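Local atomic coordinates of ATP-dependent Clp protease adapter protein ClpS 2 (Agrobacterium tumefaciens, PDB entry 4YJM), a protein that probably modulates which substrates the ClpAP protease degrades, acting as an N-degron adaptor that binds the N-terminal domain of the chaperone ClpA. Residues 24-29 against 95-100. Residues are numbered along the deposited sequence; the frame is centred on the assembly and turned at random.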
ATOM      1  N   TYR A  24      -8.841   0.188   9.578  1.00 23.27           N
ATOM      2  CA  TYR A  24      -8.674   0.861   8.293  1.00 27.06           C
ATOM      3  C   TYR A  24      -7.845   0.006   7.344  1.00 23.23           C
ATOM      4  O   TYR A  24      -6.800  -0.541   7.708  1.00 21.81           O
ATOM      5  CB  TYR A  24      -8.016   2.241   8.473  1.00 22.59           C
ATOM      6  CG  TYR A  24      -9.004   3.303   8.857  1.00 23.82           C
ATOM      7  CD1 TYR A  24      -9.672   3.252  10.070  1.00 22.11           C
ATOM      8  CD2 TYR A  24      -9.309   4.348   7.991  1.00 21.58           C
ATOM      9  CE1 TYR A  24     -10.632   4.201  10.416  1.00 23.94           C
ATOM     10  CE2 TYR A  24     -10.254   5.323   8.337  1.00 23.21           C
ATOM     11  CZ  TYR A  24     -10.902   5.242   9.572  1.00 25.52           C
ATOM     12  OH  TYR A  24     -11.848   6.188   9.951  1.00 27.08           O
ATOM     13  N   LYS A  25      -8.344  -0.132   6.130  1.00 24.69           N
ATOM     14  CA  LYS A  25      -7.592  -0.793   5.066  1.00 26.20           C
ATOM     15  C   LYS A  25      -6.498   0.139   4.582  1.00 28.64           C
ATOM     16  O   LYS A  25      -6.733   1.334   4.413  1.00 28.41           O
ATOM     17  CB  LYS A  25      -8.513  -1.141   3.900  1.00 24.27           C
ATOM     18  CG  LYS A  25      -9.673  -2.030   4.263  1.00 34.66           C
ATOM     19  CD  LYS A  25     -10.551  -2.376   3.063  1.00 40.70           C
ATOM     20  CE  LYS A  25     -11.328  -1.194   2.615  1.00 64.54           C
ATOM     21  NZ  LYS A  25     -12.422  -1.546   1.662  1.00 78.87           N
ATOM     22  N   VAL A  26      -5.309  -0.391   4.369  1.00 24.35           N
ATOM     23  CA  VAL A  26      -4.314   0.312   3.565  1.00 22.39           C
ATOM     24  C   VAL A  26      -4.394  -0.238   2.139  1.00 24.78           C
ATOM     25  O   VAL A  26      -4.265  -1.446   1.944  1.00 26.46           O
ATOM     26  CB  VAL A  26      -2.883   0.125   4.142  1.00 22.36           C
ATOM     27  CG1 VAL A  26      -1.860   0.835   3.267  1.00 26.56           C
ATOM     28  CG2 VAL A  26      -2.834   0.626   5.572  1.00 26.73           C
ATOM     29  N   MET A  27      -4.600   0.650   1.176  1.00 23.73           N
ATOM     30  CA  MET A  27      -4.796   0.313  -0.237  1.00 25.85           C
ATOM     31  C   MET A  27      -3.587   0.753  -1.026  1.00 35.52           C
ATOM     32  O   MET A  27      -3.156   1.871  -0.888  1.00 27.57           O
ATOM     33  CB  MET A  27      -6.034   1.023  -0.848  1.00 30.49           C
ATOM     34  CG  MET A  27      -7.342   0.896  -0.056  1.00 37.50           C
ATOM     35  SD  MET A  27      -7.815  -0.809   0.054  1.00 35.47           S
ATOM     36  CE  MET A  27      -8.415  -1.117  -1.630  1.00 42.39           C
ATOM     37  N   LEU A  28      -3.073  -0.121  -1.870  1.00 26.33           N
ATOM     38  CA  LEU A  28      -2.183   0.260  -2.969  1.00 25.60           C
ATOM     39  C   LEU A  28      -2.985   0.628  -4.218  1.00 26.56           C
ATOM     40  O   LEU A  28      -3.850  -0.154  -4.667  1.00 30.67           O
ATOM     41  CB  LEU A  28      -1.235  -0.905  -3.283  1.00 29.83           C
ATOM     42  CG  LEU A  28      -0.456  -0.747  -4.595  1.00 33.48           C
ATOM     43  CD1 LEU A  28       0.614   0.343  -4.446  1.00 39.00           C
ATOM     44  CD2 LEU A  28       0.144  -2.069  -5.027  1.00 35.05           C
ATOM     45  N   LEU A  29      -2.672   1.775  -4.834  1.00 31.85           N
ATOM     46  CA  LEU A  29      -3.327   2.200  -6.077  1.00 32.75           C
ATOM     47  C   LEU A  29      -2.499   1.855  -7.304  1.00 34.84           C
ATOM     48  O   LEU A  29      -1.278   1.908  -7.268  1.00 35.28           O
ATOM     49  CB  LEU A  29      -3.597   3.714  -6.099  1.00 39.41           C
ATOM     50  CG  LEU A  29      -4.354   4.327  -4.920  1.00 37.61           C
ATOM     51  CD1 LEU A  29      -4.691   5.790  -5.264  1.00 42.72           C
ATOM     52  CD2 LEU A  29      -5.632   3.556  -4.613  1.00 40.74           C
ATOM     53  N   LEU A  95       3.564   6.658  -7.227  1.00 39.83           N
ATOM     54  CA  LEU A  95       3.138   5.627  -6.272  1.00 32.70           C
ATOM     55  C   LEU A  95       2.328   6.184  -5.106  1.00 34.48           C
ATOM     56  O   LEU A  95       2.763   7.090  -4.395  1.00 32.33           O
ATOM     57  CB  LEU A  95       4.371   4.888  -5.712  1.00 31.56           C
ATOM     58  CG  LEU A  95       4.087   3.764  -4.718  1.00 32.54           C
ATOM     59  CD1 LEU A  95       3.319   2.630  -5.400  1.00 32.65           C
ATOM     60  CD2 LEU A  95       5.399   3.281  -4.190  1.00 24.96           C
ATOM     61  N   MET A  96       1.152   5.616  -4.903  1.00 28.06           N
ATOM     62  CA  MET A  96       0.217   6.077  -3.879  1.00 29.92           C
ATOM     63  C   MET A  96      -0.427   4.962  -3.072  1.00 27.40           C
ATOM     64  O   MET A  96      -0.990   4.007  -3.640  1.00 28.65           O
ATOM     65  CB  MET A  96      -0.900   6.902  -4.560  1.00 40.42           C
ATOM     66  CG  MET A  96      -1.959   7.449  -3.590  1.00 43.45           C
ATOM     67  SD  MET A  96      -1.295   8.669  -2.442  1.00 44.57           S
ATOM     68  CE  MET A  96      -0.632   9.836  -3.596  1.00 43.23           C
ATOM     69  N   PHE A  97      -0.312   5.074  -1.743  1.00 28.43           N
ATOM     70  CA  PHE A  97      -1.048   4.243  -0.799  1.00 26.84           C
ATOM     71  C   PHE A  97      -2.070   5.116  -0.074  1.00 28.45           C
ATOM     72  O   PHE A  97      -1.755   6.249   0.276  1.00 31.64           O
ATOM     73  CB  PHE A  97      -0.142   3.595   0.208  1.00 26.32           C
ATOM     74  CG  PHE A  97       0.802   2.589  -0.376  1.00 22.41           C
ATOM     75  CD1 PHE A  97       0.609   1.248  -0.141  1.00 25.49           C
ATOM     76  CD2 PHE A  97       1.911   2.993  -1.129  1.00 25.04           C
ATOM     77  CE1 PHE A  97       1.496   0.310  -0.662  1.00 34.01           C
ATOM     78  CE2 PHE A  97       2.799   2.067  -1.634  1.00 26.05           C
ATOM     79  CZ  PHE A  97       2.595   0.743  -1.410  1.00 32.82           C
ATOM     80  N   THR A  98      -3.284   4.596   0.124  1.00 29.36           N
ATOM     81  CA  THR A  98      -4.354   5.365   0.777  1.00 28.34           C
ATOM     82  C   THR A  98      -4.922   4.551   1.938  1.00 29.49           C
ATOM     83  O   THR A  98      -4.617   3.374   2.071  1.00 25.36           O
ATOM     84  CB  THR A  98      -5.497   5.711  -0.210  1.00 29.58           C
ATOM     85  OG1 THR A  98      -6.132   4.492  -0.618  1.00 35.25           O
ATOM     86  CG2 THR A  98      -4.977   6.367  -1.450  1.00 38.72           C
ATOM     87  N   THR A  99      -5.755   5.157   2.780  1.00 22.87           N
ATOM     88  CA  THR A  99      -6.510   4.380   3.758  1.00 25.55           C
ATOM     89  C   THR A  99      -8.000   4.540   3.529  1.00 25.39           C
ATOM     90  O   THR A  99      -8.468   5.538   2.998  1.00 27.40           O
ATOM     91  CB  THR A  99      -6.209   4.799   5.206  1.00 24.60           C
ATOM     92  OG1 THR A  99      -6.736   6.107   5.452  1.00 34.75           O
ATOM     93  CG2 THR A  99      -4.706   4.801   5.491  1.00 25.21           C
ATOM     94  N   GLU A 100      -8.755   3.539   3.948  1.00 23.92           N
ATOM     95  CA  GLU A 100     -10.187   3.657   3.959  1.00 29.66           C
ATOM     96  C   GLU A 100     -10.739   2.793   5.058  1.00 25.66           C
ATOM     97  O   GLU A 100     -10.208   1.740   5.388  1.00 26.01           O
ATOM     98  CB  GLU A 100     -10.817   3.302   2.598  1.00 39.91           C
ATOM     99  CG  GLU A 100     -10.775   1.902   2.195  1.00 61.05           C
ATOM    100  CD  GLU A 100     -11.381   1.690   0.792  1.00 55.11           C
ATOM    101  OE1 GLU A 100     -10.930   2.347  -0.176  1.00 59.08           O
ATOM    102  OE2 GLU A 100     -12.318   0.868   0.687  1.00 56.88           O
TER
HETATM  103  O   HOH W   1       0.145   4.190  -7.429  1.00 32.40           O
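Leu28 and Phe97 face each other as a non-hydrogen-bonded antiparallel pair, and the leucine lays a methyl on the aromatic ring. CD1 of Leu28 sits over one face, 3.9 Å from the Phe97 ring centroid and shifted toward the rim at CZ, a CH-pi contact. CG of Leu28 is anti to the backbone N (chi1 168°), which carries that methyl across to the neighbouring strand. The same CD1 meets CD1 of Leu95 at 3.7 Å, the two side chains crossing at about a right angle, while CD2 of Leu95 reaches the edge of the Phe97 ring in its plane. Val26 points to the same side of the sheet as Leu28 and Phe97, its CG1 meeting the ring obliquely.

The opposite side of the sheet, with Lys25, Met27, Thr98 and Glu100, is more polar. NZ of Lys25 forms a salt bridge with OE2 of Glu100 at 2.6 Å, arriving from above the carboxylate plane. A bend at chi3 (-71°) folds the lysine end toward the acid. Next along, CB of Met27 rests 3.5 Å from OG1 of Thr98.

At the end of the pairing Leu29 and Met96 lie side by side, CD1 of Leu29 3.6 Å from CG of Met96. Paired backbone bonds join Lys25 with Glu100 and Met27 with Thr98; the one from Met27 N to Thr98 O is nearly straight (175°). Beyond them Leu29 N binds Met96 O, and a water accepts from Met96 N and donates to Leu29 O, standing in for the second direct bond of this pair.

Leu43 and Ala84, from helices 36-47 and 74-91, pack on Phe97, whereas strand 66-73 bonds to the other edge of 24-29. The pair thus joins the central and C-terminal strands of the three-stranded antiparallel sheet, order 2-1-3, whose Val26-Leu28-Phe97 face packs on helices in the alpha/beta fold of ClpS adaptors.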